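PDB 1L1L: ribonucleoside triphosphate reductase from Lactobacillus leichmannii, which probably reduces ribonucleoside triphosphates to 2'-deoxyribonucleoside triphosphates by adenosylcobalamin-dependent radical chemistry, working as an allosterically regulated monomer. Local coordinates for residues I124-Y129 with K144-P149; P136-K141 with N231-D236; M148-L153 with D303-I308; Q174-D179 with L237-T242. One frame throughout, in Å; residues are numbered along the deposited sequence.

Contact 1. Residues I124-Y129 with K144-P149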
loop_
_atom_site.group_PDB
_atom_site.type_symbol
_atom_site.label_atom_id
_atom_site.label_comp_id
_atom_site.label_asym_id
_atom_site.label_seq_id
_atom_site.Cartn_x
_atom_site.Cartn_y
_atom_site.Cartn_z
ATOM N N ILE A 124 10.504 -1.000 -15.689
ATOM C CA ILE A 124 9.942 -0.602 -16.974
ATOM C C ILE A 124 10.954 -0.812 -18.093
ATOM O O ILE A 124 11.598 0.132 -18.550
ATOM C CB ILE A 124 9.488 0.885 -16.985
ATOM C CG1 ILE A 124 8.535 1.158 -15.823
ATOM C CG2 ILE A 124 8.762 1.197 -18.291
ATOM C CD1 ILE A 124 7.339 0.224 -15.783
ATOM N N ARG A 125 11.095 -2.070 -18.504
ATOM C CA ARG A 125 11.979 -2.464 -19.591
ATOM C C ARG A 125 11.277 -3.590 -20.338
ATOM O O ARG A 125 10.548 -4.383 -19.734
ATOM C CB ARG A 125 13.314 -2.973 -19.058
ATOM C CG ARG A 125 13.203 -4.170 -18.126
ATOM C CD ARG A 125 14.571 -4.808 -17.908
ATOM N NE ARG A 125 14.590 -5.772 -16.807
ATOM C CZ ARG A 125 14.856 -5.459 -15.539
ATOM N NH1 ARG A 125 15.131 -4.203 -15.205
ATOM N NH2 ARG A 125 14.851 -6.404 -14.605
ATOM N N PRO A 126 11.483 -3.682 -21.663
ATOM C CA PRO A 126 10.825 -4.757 -22.412
ATOM C C PRO A 126 11.087 -6.101 -21.738
ATOM O O PRO A 126 12.205 -6.383 -21.311
ATOM C CB PRO A 126 11.465 -4.649 -23.792
ATOM C CG PRO A 126 11.693 -3.154 -23.915
ATOM C CD PRO A 126 12.272 -2.815 -22.560
ATOM N N GLN A 127 10.048 -6.918 -21.620
ATOM C CA GLN A 127 10.176 -8.224 -20.981
ATOM C C GLN A 127 9.210 -9.210 -21.618
ATOM O O GLN A 127 8.271 -8.815 -22.307
ATOM C CB GLN A 127 9.829 -8.135 -19.484
ATOM C CG GLN A 127 10.749 -7.291 -18.646
ATOM C CD GLN A 127 10.283 -7.200 -17.201
ATOM O OE1 GLN A 127 10.060 -8.218 -16.544
ATOM N NE2 GLN A 127 10.137 -5.978 -16.701
ATOM N N LYS A 128 9.437 -10.492 -21.362
ATOM C CA LYS A 128 8.557 -11.534 -21.877
ATOM C C LYS A 128 7.400 -11.690 -20.891
ATOM O O LYS A 128 7.581 -11.510 -19.684
ATOM C CB LYS A 128 9.308 -12.865 -21.980
ATOM C CG LYS A 128 9.751 -13.411 -20.640
ATOM C CD LYS A 128 10.474 -14.738 -20.772
ATOM C CE LYS A 128 10.842 -15.295 -19.397
ATOM N NZ LYS A 128 11.570 -16.598 -19.478
ATOM N N TYR A 129 6.216 -12.015 -21.400
ATOM C CA TYR A 129 5.054 -12.204 -20.540
ATOM C C TYR A 129 5.178 -13.534 -19.809
ATOM O O TYR A 129 4.635 -13.712 -18.711
ATOM C CB TYR A 129 3.763 -12.205 -21.361
ATOM C CG TYR A 129 3.238 -10.831 -21.692
ATOM C CD1 TYR A 129 3.880 -10.010 -22.624
ATOM C CD2 TYR A 129 2.098 -10.340 -21.057
ATOM C CE1 TYR A 129 3.393 -8.732 -22.906
ATOM C CE2 TYR A 129 1.606 -9.076 -21.333
ATOM C CZ TYR A 129 2.257 -8.273 -22.254
ATOM O OH TYR A 129 1.772 -7.010 -22.478
ATOM N N LYS A 144 9.897 -11.200 -25.837
ATOM C CA LYS A 144 9.901 -9.923 -25.127
ATOM C C LYS A 144 9.058 -8.856 -25.823
ATOM O O LYS A 144 9.081 -8.734 -27.049
ATOM C CB LYS A 144 11.338 -9.417 -24.969
ATOM C CG LYS A 144 12.222 -10.319 -24.124
ATOM C CD LYS A 144 13.540 -9.636 -23.784
ATOM C CE LYS A 144 14.399 -10.502 -22.885
ATOM N NZ LYS A 144 15.599 -9.762 -22.405
ATOM N N ALA A 145 8.322 -8.083 -25.029
ATOM C CA ALA A 145 7.465 -7.033 -25.558
ATOM C C ALA A 145 7.561 -5.764 -24.727
ATOM O O ALA A 145 7.696 -5.818 -23.504
ATOM C CB ALA A 145 6.024 -7.513 -25.600
ATOM N N VAL A 146 7.486 -4.622 -25.397
ATOM C CA VAL A 146 7.556 -3.333 -24.727
ATOM C C VAL A 146 6.387 -3.127 -23.766
ATOM O O VAL A 146 6.517 -2.433 -22.760
ATOM C CB VAL A 146 7.547 -2.189 -25.749
ATOM C CG1 VAL A 146 7.481 -0.854 -25.041
ATOM C CG2 VAL A 146 8.790 -2.272 -26.621
ATOM N N SER A 147 5.253 -3.744 -24.083
ATOM C CA SER A 147 4.039 -3.614 -23.281
ATOM C C SER A 147 4.005 -4.420 -21.980
ATOM O O SER A 147 3.218 -4.113 -21.090
ATOM C CB SER A 147 2.828 -4.016 -24.125
ATOM O OG SER A 147 2.869 -5.407 -24.402
ATOM N N MET A 148 4.845 -5.442 -21.864
ATOM C CA MET A 148 4.829 -6.283 -20.672
ATOM C C MET A 148 4.798 -5.566 -19.307
ATOM O O MET A 148 3.846 -5.735 -18.543
ATOM C CB MET A 148 5.991 -7.281 -20.714
ATOM C CG MET A 148 5.932 -8.366 -19.635
ATOM S SD MET A 148 6.259 -7.733 -17.948
ATOM C CE MET A 148 6.314 -9.287 -16.989
ATOM N N PRO A 149 5.825 -4.765 -18.980
ATOM C CA PRO A 149 5.821 -4.075 -17.680
ATOM C C PRO A 149 4.609 -3.194 -17.430
ATOM O O PRO A 149 4.187 -3.020 -16.281
ATOM C CB PRO A 149 7.122 -3.274 -17.702
ATOM C CG PRO A 149 7.310 -2.988 -19.175
ATOM C CD PRO A 149 6.968 -4.324 -19.798
HETATM O O HOH W 1 13.925 -7.765 -20.115
#
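Gln127 and Ala145 form an antiparallel hydrogen-bonded pair, their CA atoms 5.5 Å apart. Gln127 N bonds to Ala145 O at 3.2 Å, and Ala145 N returns a straighter bond, 168° at the hydrogen, to Gln127 O. On one flank of this pair the CA-H of Pro126 turns toward Ala145 O, while on the other that of Lys144 turns toward Gln127 O. A type I turn from Ala145 to Met148 then swings the chain into helix 148-158, which leads to strand 162-166; with strand 119-123 before it, this is a beta-alpha-beta crossover whose connection carries the ribbon. Proline is well suited to position 149, since the first turn of a helix asks for no backbone N-H there; its CB rests against Ile124 CD1. Met148 has CG anti to the backbone N (chi1 -170°) and then bends, which lays CG over one face of the Tyr129 ring, 4.1 Å from the centroid, a CH-pi contact. Its SD lies 3.9 Å from Gln127 CB. The ring's edge meets Ala145 CB, and Tyr129 OH stands 2.7 Å from Ser147 OG; Ser151 and Asp236 are the respective further partners of these hydroxyls. Gln127 OE1 is hydrogen-bonded to Asn415 ND2, while its CD packs against the methionine sulfur.

Contact 2. Residues P136-K141 with N231-D236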
loop_
_atom_site.group_PDB
_atom_site.type_symbol
_atom_site.label_atom_id
_atom_site.label_comp_id
_atom_site.label_asym_id
_atom_site.label_seq_id
_atom_site.Cartn_x
_atom_site.Cartn_y
_atom_site.Cartn_z
ATOM N N PRO A 136 -0.651 -11.689 -24.627
ATOM C CA PRO A 136 -1.166 -11.217 -25.919
ATOM C C PRO A 136 -1.142 -12.334 -26.967
ATOM O O PRO A 136 -0.193 -13.117 -27.029
ATOM C CB PRO A 136 -0.221 -10.071 -26.262
ATOM C CG PRO A 136 0.128 -9.519 -24.899
ATOM C CD PRO A 136 0.400 -10.790 -24.120
ATOM N N SER A 137 -2.194 -12.401 -27.778
ATOM C CA SER A 137 -2.320 -13.422 -28.814
ATOM C C SER A 137 -1.198 -13.373 -29.847
ATOM O O SER A 137 -0.780 -14.403 -30.369
ATOM C CB SER A 137 -3.659 -13.268 -29.533
ATOM O OG SER A 137 -3.718 -12.024 -30.213
ATOM N N TYR A 138 -0.722 -12.171 -30.141
ATOM C CA TYR A 138 0.331 -11.988 -31.131
ATOM C C TYR A 138 1.722 -12.249 -30.572
ATOM O O TYR A 138 2.714 -12.137 -31.289
ATOM C CB TYR A 138 0.261 -10.565 -31.682
ATOM C CG TYR A 138 0.278 -9.515 -30.597
ATOM C CD1 TYR A 138 1.413 -9.320 -29.802
ATOM C CD2 TYR A 138 -0.847 -8.737 -30.339
ATOM C CE1 TYR A 138 1.421 -8.377 -28.780
ATOM C CE2 TYR A 138 -0.847 -7.793 -29.319
ATOM C CZ TYR A 138 0.290 -7.619 -28.546
ATOM O OH TYR A 138 0.288 -6.685 -27.536
ATOM N N LEU A 139 1.795 -12.597 -29.292
ATOM C CA LEU A 139 3.084 -12.847 -28.656
ATOM C C LEU A 139 3.334 -14.279 -28.241
ATOM O O LEU A 139 2.439 -14.964 -27.752
ATOM C CB LEU A 139 3.249 -11.964 -27.417
ATOM C CG LEU A 139 3.604 -10.497 -27.623
ATOM C CD1 LEU A 139 3.625 -9.795 -26.274
ATOM C CD2 LEU A 139 4.955 -10.382 -28.305
ATOM N N GLY A 140 4.570 -14.723 -28.435
ATOM C CA GLY A 140 4.940 -16.059 -28.017
ATOM C C GLY A 140 5.163 -15.919 -26.524
ATOM O O GLY A 140 5.177 -14.802 -26.006
ATOM N N LYS A 141 5.341 -17.026 -25.821
ATOM C CA LYS A 141 5.544 -16.947 -24.387
ATOM C C LYS A 141 6.867 -16.260 -24.054
ATOM O O LYS A 141 6.890 -15.223 -23.390
ATOM C CB LYS A 141 5.513 -18.349 -23.779
ATOM C CG LYS A 141 4.718 -18.440 -22.493
ATOM C CD LYS A 141 3.339 -19.031 -22.724
ATOM C CE LYS A 141 3.430 -20.522 -23.018
ATOM N NZ LYS A 141 2.081 -21.143 -23.115
ATOM N N ASN A 231 -4.520 -2.323 -24.093
ATOM C CA ASN A 231 -3.466 -1.332 -23.930
ATOM C C ASN A 231 -2.172 -1.978 -24.415
ATOM O O ASN A 231 -1.308 -1.308 -24.987
ATOM C CB ASN A 231 -3.340 -0.915 -22.459
ATOM C CG ASN A 231 -2.222 0.086 -22.228
ATOM O OD1 ASN A 231 -2.243 1.195 -22.766
ATOM N ND2 ASN A 231 -1.240 -0.300 -21.423
ATOM N N ALA A 232 -2.055 -3.289 -24.200
ATOM C CA ALA A 232 -0.872 -4.040 -24.619
ATOM C C ALA A 232 -0.748 -4.045 -26.144
ATOM O O ALA A 232 0.355 -3.915 -26.694
ATOM C CB ALA A 232 -0.939 -5.476 -24.095
ATOM N N LEU A 233 -1.890 -4.198 -26.812
ATOM C CA LEU A 233 -1.947 -4.205 -28.272
ATOM C C LEU A 233 -1.540 -2.827 -28.797
ATOM O O LEU A 233 -0.659 -2.714 -29.651
ATOM C CB LEU A 233 -3.371 -4.544 -28.738
ATOM C CG LEU A 233 -3.662 -4.450 -30.241
ATOM C CD1 LEU A 233 -2.718 -5.368 -31.001
ATOM C CD2 LEU A 233 -5.129 -4.816 -30.509
ATOM N N LEU A 234 -2.186 -1.787 -28.273
ATOM C CA LEU A 234 -1.896 -0.410 -28.662
ATOM C C LEU A 234 -0.407 -0.072 -28.552
ATOM O O LEU A 234 0.166 0.553 -29.450
ATOM C CB LEU A 234 -2.686 0.566 -27.791
ATOM C CG LEU A 234 -2.317 2.036 -28.006
ATOM C CD1 LEU A 234 -2.592 2.428 -29.462
ATOM C CD2 LEU A 234 -3.109 2.913 -27.058
ATOM N N ILE A 235 0.211 -0.471 -27.443
ATOM C CA ILE A 235 1.623 -0.208 -27.226
ATOM C C ILE A 235 2.522 -1.002 -28.178
ATOM O O ILE A 235 3.367 -0.427 -28.872
ATOM C CB ILE A 235 2.032 -0.539 -25.768
ATOM C CG1 ILE A 235 1.378 0.453 -24.801
ATOM C CG2 ILE A 235 3.539 -0.493 -25.631
ATOM C CD1 ILE A 235 1.542 0.079 -23.324
ATOM N N ASP A 236 2.339 -2.318 -28.216
ATOM C CA ASP A 236 3.163 -3.172 -29.063
ATOM C C ASP A 236 3.110 -2.867 -30.572
ATOM O O ASP A 236 4.012 -3.273 -31.316
ATOM C CB ASP A 236 2.828 -4.656 -28.824
ATOM C CG ASP A 236 3.273 -5.159 -27.444
ATOM O OD1 ASP A 236 4.332 -4.725 -26.954
ATOM O OD2 ASP A 236 2.571 -6.010 -26.855
#
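Tyr138 places its ring CG between its backbone N and carbonyl carbon (chi1 53°), which throws the phenol toward helix 224-236, while Asp236 keeps CG beside its own N (chi1 -69°) and turns its carboxylate to meet it. Tyr138 OH donates to Asp236 OD2 in a very short bond of 2.5 Å, with ring and carboxylate planes nearly perpendicular at 87°. The same hydroxyl lies 2.9 Å from Ala232 O, one helical turn earlier. Tyrosine fits here because its long flat stem can pack while only its tip is polar. CE2 rests 3.5 Å from Leu233 CD1, and within its own type I turn, from Pro136 to Leu139, the ring has Pro136 CB over one face. Pro136 CG also reaches Ala232 CB, whose small size lets the loop come close to the helix. Burial at a helix C terminus would probably make the carboxylate harder to ionise, which hydrogen bonds from hydroxyls such as that of Tyr138 may partly offset; Ser147 OG is a further hydrogen-bond partner of OD2. The loop between strands 127-128 and 144-145 thus lies against one side of helix 224-236 in the insertion domain of the B12-dependent reductase; Ile235 reaches helix 148-158, Leu234 reaches helix 275-289, and Leu233 touches strand 249-253.

Contact 3. Residues M148-L153 with D303-I308. Unlike the reference sequence in segment 148-153: Phe152 (reference Cys).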
loop_
_atom_site.group_PDB
_atom_site.type_symbol
_atom_site.label_atom_id
_atom_site.label_comp_id
_atom_site.label_asym_id
_atom_site.label_seq_id
_atom_site.Cartn_x
_atom_site.Cartn_y
_atom_site.Cartn_z
ATOM N N MET A 148 4.845 -5.442 -21.864
ATOM C CA MET A 148 4.829 -6.283 -20.672
ATOM C C MET A 148 4.798 -5.566 -19.307
ATOM O O MET A 148 3.846 -5.735 -18.543
ATOM C CB MET A 148 5.991 -7.281 -20.714
ATOM C CG MET A 148 5.932 -8.366 -19.635
ATOM S SD MET A 148 6.259 -7.733 -17.948
ATOM C CE MET A 148 6.314 -9.287 -16.989
ATOM N N PRO A 149 5.825 -4.765 -18.980
ATOM C CA PRO A 149 5.821 -4.075 -17.680
ATOM C C PRO A 149 4.609 -3.194 -17.430
ATOM O O PRO A 149 4.187 -3.020 -16.281
ATOM C CB PRO A 149 7.122 -3.274 -17.702
ATOM C CG PRO A 149 7.310 -2.988 -19.175
ATOM C CD PRO A 149 6.968 -4.324 -19.798
ATOM N N PHE A 150 4.044 -2.638 -18.498
ATOM C CA PHE A 150 2.877 -1.776 -18.367
ATOM C C PHE A 150 1.642 -2.624 -18.109
ATOM O O PHE A 150 0.719 -2.197 -17.405
ATOM C CB PHE A 150 2.667 -0.954 -19.641
ATOM C CG PHE A 150 3.820 -0.054 -19.976
ATOM C CD1 PHE A 150 3.993 1.154 -19.305
ATOM C CD2 PHE A 150 4.744 -0.429 -20.941
ATOM C CE1 PHE A 150 5.077 1.984 -19.590
ATOM C CE2 PHE A 150 5.839 0.394 -21.235
ATOM C CZ PHE A 150 6.006 1.602 -20.558
ATOM N N SER A 151 1.624 -3.814 -18.706
ATOM C CA SER A 151 0.498 -4.726 -18.526
ATOM C C SER A 151 0.484 -5.222 -17.086
ATOM O O SER A 151 -0.589 -5.371 -16.483
ATOM C CB SER A 151 0.612 -5.918 -19.478
ATOM O OG SER A 151 0.424 -5.504 -20.820
ATOM N N PHE A 152 1.677 -5.490 -16.557
ATOM C CA PHE A 152 1.828 -5.970 -15.184
ATOM C C PHE A 152 1.296 -4.899 -14.241
ATOM O O PHE A 152 0.461 -5.168 -13.370
ATOM C CB PHE A 152 3.300 -6.236 -14.865
ATOM C CG PHE A 152 3.526 -6.732 -13.466
ATOM C CD1 PHE A 152 3.372 -8.088 -13.161
ATOM C CD2 PHE A 152 3.794 -5.840 -12.432
ATOM C CE1 PHE A 152 3.478 -8.543 -11.848
ATOM C CE2 PHE A 152 3.898 -6.288 -11.114
ATOM C CZ PHE A 152 3.739 -7.637 -10.823
ATOM N N LEU A 153 1.790 -3.674 -14.413
ATOM C CA LEU A 153 1.342 -2.571 -13.575
ATOM C C LEU A 153 -0.171 -2.349 -13.679
ATOM O O LEU A 153 -0.856 -2.203 -12.659
ATOM C CB LEU A 153 2.091 -1.290 -13.955
ATOM C CG LEU A 153 1.663 -0.000 -13.257
ATOM C CD1 LEU A 153 2.879 0.735 -12.765
ATOM C CD2 LEU A 153 0.874 0.851 -14.220
ATOM N N ASP A 303 4.931 8.860 -17.690
ATOM C CA ASP A 303 3.638 9.436 -18.071
ATOM C C ASP A 303 2.643 8.322 -18.442
ATOM O O ASP A 303 1.476 8.376 -18.072
ATOM C CB ASP A 303 3.781 10.390 -19.272
ATOM C CG ASP A 303 4.100 11.827 -18.862
ATOM O OD1 ASP A 303 3.713 12.235 -17.742
ATOM O OD2 ASP A 303 4.717 12.558 -19.683
ATOM N N ILE A 304 3.102 7.322 -19.183
ATOM C CA ILE A 304 2.221 6.234 -19.577
ATOM C C ILE A 304 1.732 5.519 -18.309
ATOM O O ILE A 304 0.540 5.272 -18.161
ATOM C CB ILE A 304 2.944 5.254 -20.523
ATOM C CG1 ILE A 304 3.118 5.913 -21.905
ATOM C CG2 ILE A 304 2.155 3.963 -20.668
ATOM C CD1 ILE A 304 3.976 5.103 -22.863
ATOM N N CYS A 305 2.649 5.215 -17.393
ATOM C CA CYS A 305 2.270 4.552 -16.137
ATOM C C CYS A 305 1.277 5.407 -15.363
ATOM O O CYS A 305 0.319 4.892 -14.774
ATOM C CB CYS A 305 3.495 4.294 -15.268
ATOM S SG CYS A 305 4.550 3.015 -15.902
ATOM N N ASN A 306 1.500 6.718 -15.366
ATOM C CA ASN A 306 0.613 7.637 -14.678
ATOM C C ASN A 306 -0.769 7.663 -15.313
ATOM O O ASN A 306 -1.774 7.720 -14.605
ATOM C CB ASN A 306 1.176 9.063 -14.689
ATOM C CG ASN A 306 2.440 9.217 -13.848
ATOM O OD1 ASN A 306 2.977 10.327 -13.733
ATOM N ND2 ASN A 306 2.928 8.108 -13.257
ATOM N N LEU A 307 -0.813 7.659 -16.647
ATOM C CA LEU A 307 -2.076 7.695 -17.383
ATOM C C LEU A 307 -2.887 6.437 -17.059
ATOM O O LEU A 307 -4.111 6.486 -16.944
ATOM C CB LEU A 307 -1.817 7.763 -18.889
ATOM C CG LEU A 307 -1.289 9.111 -19.411
ATOM C CD1 LEU A 307 -0.866 8.995 -20.882
ATOM C CD2 LEU A 307 -2.370 10.165 -19.240
ATOM N N ILE A 308 -2.179 5.328 -16.926
ATOM C CA ILE A 308 -2.805 4.051 -16.591
ATOM C C ILE A 308 -3.394 4.147 -15.178
ATOM O O ILE A 308 -4.584 3.864 -14.960
ATOM C CB ILE A 308 -1.764 2.907 -16.671
ATOM C CG1 ILE A 308 -1.315 2.723 -18.126
ATOM C CG2 ILE A 308 -2.355 1.595 -16.112
ATOM C CD1 ILE A 308 -0.230 1.674 -18.336
#
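Ser151 OG, hydrogen-bonded to both Tyr129 OH and Ser147 O, sits on the face of helix 148-158 turned from 303-308, and this leaves Phe150 and Leu153 to meet Ile304, Cys305 and Ile308 with no polar bond between the segments. Because each helix satisfies its main chain internally, the two can meet through apolar surfaces alone. Their local axes run in the same general direction, 28° apart (crossing angle -28°), with a closest approach of 10.4 Å. Phe150 bridges that gap: with CG beside its backbone N (chi1 -60°), the ring extends toward the partner and CD1 comes within 3.6 Å of Ile304 CG2, the two side chains crossing at about a right angle. Cys305 SG approaches the same ring obliquely, 4.9 Å from its centroid, a sulfur-aromatic contact. These helices precede the neighbouring parallel strands 162-166 and 322-327 of the alpha-beta barrel. Helices 224-236 and 275-289 of the insertion lie against them too, consistent with a four-helix bundle in which the insertion stands in for the second subunit of dimeric reductases. One turn on, Leu153 CD2 sits 3.8 Å from Ile308 CG2, branched residues meeting at an oblique angle, while Ile308 CD1 reaches back to Phe150 CB. Cysteine is slim enough to sit between Phe150 and Leu153, its sulfur 4.2 Å from Leu153 CD1. Strand 162-166 lies beyond, where Phe165 touches both Leu153 and Cys305.

Contact 4. Residues Q174-D179 with L237-T242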
loop_
_atom_site.group_PDB
_atom_site.type_symbol
_atom_site.label_atom_id
_atom_site.label_comp_id
_atom_site.label_asym_id
_atom_site.label_seq_id
_atom_site.Cartn_x
_atom_site.Cartn_y
_atom_site.Cartn_z
ATOM N N GLN A 174 16.645 0.511 -22.697
ATOM C CA GLN A 174 16.356 -0.817 -23.224
ATOM C C GLN A 174 15.126 -0.821 -24.125
ATOM O O GLN A 174 14.872 -1.791 -24.831
ATOM C CB GLN A 174 16.151 -1.809 -22.081
ATOM C CG GLN A 174 17.393 -2.072 -21.258
ATOM C CD GLN A 174 17.197 -3.209 -20.274
ATOM O OE1 GLN A 174 16.866 -4.329 -20.663
ATOM N NE2 GLN A 174 17.399 -2.927 -18.988
ATOM N N ILE A 175 14.368 0.266 -24.093
ATOM C CA ILE A 175 13.171 0.380 -24.914
ATOM C C ILE A 175 13.563 0.874 -26.310
ATOM O O ILE A 175 14.170 1.938 -26.452
ATOM C CB ILE A 175 12.164 1.373 -24.301
ATOM C CG1 ILE A 175 11.747 0.894 -22.903
ATOM C CG2 ILE A 175 10.941 1.506 -25.208
ATOM C CD1 ILE A 175 10.733 1.798 -22.234
ATOM N N PRO A 176 13.209 0.105 -27.353
ATOM C CA PRO A 176 13.500 0.410 -28.761
ATOM C C PRO A 176 12.876 1.695 -29.293
ATOM O O PRO A 176 11.995 2.282 -28.666
ATOM C CB PRO A 176 12.982 -0.825 -29.493
ATOM C CG PRO A 176 11.832 -1.258 -28.629
ATOM C CD PRO A 176 12.413 -1.130 -27.242
ATOM N N ARG A 177 13.338 2.134 -30.461
ATOM C CA ARG A 177 12.803 3.346 -31.058
ATOM C C ARG A 177 11.334 3.151 -31.419
ATOM O O ARG A 177 10.934 2.074 -31.840
ATOM C CB ARG A 177 13.599 3.715 -32.314
ATOM C CG ARG A 177 13.890 2.537 -33.236
ATOM C CD ARG A 177 14.462 3.003 -34.579
ATOM N NE ARG A 177 14.972 1.888 -35.381
ATOM C CZ ARG A 177 15.394 1.994 -36.641
ATOM N NH1 ARG A 177 15.365 3.168 -37.260
ATOM N NH2 ARG A 177 15.860 0.925 -37.281
ATOM N N VAL A 178 10.532 4.197 -31.245
ATOM C CA VAL A 178 9.118 4.125 -31.589
ATOM C C VAL A 178 9.043 4.085 -33.119
ATOM O O VAL A 178 9.087 5.125 -33.776
ATOM C CB VAL A 178 8.342 5.362 -31.069
ATOM C CG1 VAL A 178 6.864 5.229 -31.400
ATOM C CG2 VAL A 178 8.535 5.512 -29.558
ATOM N N ASP A 179 8.931 2.877 -33.667
ATOM C CA ASP A 179 8.875 2.660 -35.112
ATOM C C ASP A 179 7.665 3.168 -35.890
ATOM O O ASP A 179 7.824 3.627 -37.024
ATOM C CB ASP A 179 9.048 1.171 -35.410
ATOM C CG ASP A 179 10.477 0.711 -35.255
ATOM O OD1 ASP A 179 10.702 -0.515 -35.193
ATOM O OD2 ASP A 179 11.380 1.574 -35.209
ATOM N N LEU A 237 2.075 -2.158 -31.022
ATOM C CA LEU A 237 1.948 -1.823 -32.443
ATOM C C LEU A 237 2.844 -0.655 -32.839
ATOM O O LEU A 237 2.904 -0.274 -34.011
ATOM C CB LEU A 237 0.502 -1.473 -32.797
ATOM C CG LEU A 237 -0.505 -2.621 -32.889
ATOM C CD1 LEU A 237 -1.852 -2.057 -33.314
ATOM C CD2 LEU A 237 -0.019 -3.668 -33.888
ATOM N N HIS A 238 3.526 -0.072 -31.860
ATOM C CA HIS A 238 4.410 1.047 -32.137
ATOM C C HIS A 238 5.829 0.555 -32.401
ATOM O O HIS A 238 6.697 1.346 -32.765
ATOM C CB HIS A 238 4.428 2.027 -30.952
ATOM C CG HIS A 238 3.216 2.901 -30.858
ATOM N ND1 HIS A 238 1.988 2.435 -30.440
ATOM C CD2 HIS A 238 3.048 4.219 -31.120
ATOM C CE1 HIS A 238 1.116 3.428 -30.449
ATOM N NE2 HIS A 238 1.733 4.522 -30.858
ATOM N N PHE A 239 6.056 -0.746 -32.230
ATOM C CA PHE A 239 7.385 -1.324 -32.405
ATOM C C PHE A 239 7.446 -2.485 -33.396
ATOM O O PHE A 239 6.723 -3.477 -33.273
ATOM C CB PHE A 239 7.934 -1.765 -31.040
ATOM C CG PHE A 239 7.850 -0.693 -29.982
ATOM C CD1 PHE A 239 6.637 -0.403 -29.355
ATOM C CD2 PHE A 239 8.970 0.067 -29.649
ATOM C CE1 PHE A 239 6.541 0.627 -28.416
ATOM C CE2 PHE A 239 8.886 1.099 -28.715
ATOM C CZ PHE A 239 7.671 1.380 -28.097
ATOM N N ALA A 240 8.333 -2.355 -34.377
ATOM C CA ALA A 240 8.497 -3.369 -35.413
ATOM C C ALA A 240 8.660 -4.793 -34.891
ATOM O O ALA A 240 8.147 -5.736 -35.487
ATOM C CB ALA A 240 9.682 -3.006 -36.304
ATOM N N GLN A 241 9.377 -4.948 -33.783
ATOM C CA GLN A 241 9.621 -6.264 -33.194
ATOM C C GLN A 241 8.336 -7.041 -32.918
ATOM O O GLN A 241 8.326 -8.275 -32.944
ATOM C CB GLN A 241 10.398 -6.108 -31.888
ATOM C CG GLN A 241 9.600 -5.422 -30.788
ATOM C CD GLN A 241 10.421 -5.179 -29.539
ATOM O OE1 GLN A 241 11.335 -4.358 -29.539
ATOM N NE2 GLN A 241 10.102 -5.901 -28.467
ATOM N N THR A 242 7.258 -6.315 -32.642
ATOM C CA THR A 242 5.968 -6.931 -32.349
ATOM C C THR A 242 4.905 -6.436 -33.322
ATOM O O THR A 242 3.729 -6.329 -32.972
ATOM C CB THR A 242 5.511 -6.611 -30.907
ATOM O OG1 THR A 242 5.632 -5.206 -30.667
ATOM C CG2 THR A 242 6.357 -7.362 -29.900
#
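His238 is the first residue of 237-242 to meet the other loop, running side by side with Val178 so that Val178 CG1 lies at the imidazole edge, 4.0 Å from CD2. Both ring nitrogens have partners, ND1 with Leu234 O of helix 224-236 and NE2 with Asn289 OD1 at the end of helix 275-289, which fixes the ring's rotation; histidine suits the spot because it can bond at two corners and still offer carbon to a valine. Its carbonyl oxygen stands 2.9 Å from Asp179 N. Phe239 packs against Ile175, Pro176 and Val178; with CG beside its backbone N (chi1 -51°), the ring turns toward Pro176. Pro176 CG sits only 3.3 Å from Phe239 CD2, the two side chains crossing at about a right angle, while Pro176 O lies in the ring plane at the edge, 3.3 Å from CE2; Ile175 CG2 adds a looser touch at that carbon. Ala240 begins a short 3-10 turn and gives its N-H to Asp179 OD1 at 3.1 Å, with an angle of 149° at the hydrogen, meeting the oxygen on its anti side. The other carboxylate oxygen has a long ion pair with Arg177 NE. Gln241 then stretches out from CG, bringing OE1 to 3.3 Å from Pro176 CG, while its NE2 makes a weak hydrogen bond to Lys144 O. Of the two loops, one runs from helix 169-172 toward strand 183-187, the other from helix 224-236 toward strand 249-253, and Val178 is tied by backbone bonds to Gly293 and Gly294, just beyond helix 275-289.

From the N terminus, the chain leaves strand 119-123 and contact 1 soon closes a short loop, 130-143, at the start of helix 148-158. Contact 2 departs from inside that loop, so it crosses contact 1, and reaches the insertion helix 224-236. Contact 3 opens where contact 1 ends, sharing Met148 and Pro149, and closes a long loop on helix 298-313; contact 2 crosses it as well. Contact 4 is nested inside the loop of contact 3 but crosses contact 2. Asp236 and Thr242 join contacts 2 and 4 through a hydrogen bond. Contacts 2 and 4 bind helix 224-236 and the loop after it to neighbouring loops, while contacts 1 and 3 join parts of the barrel framework.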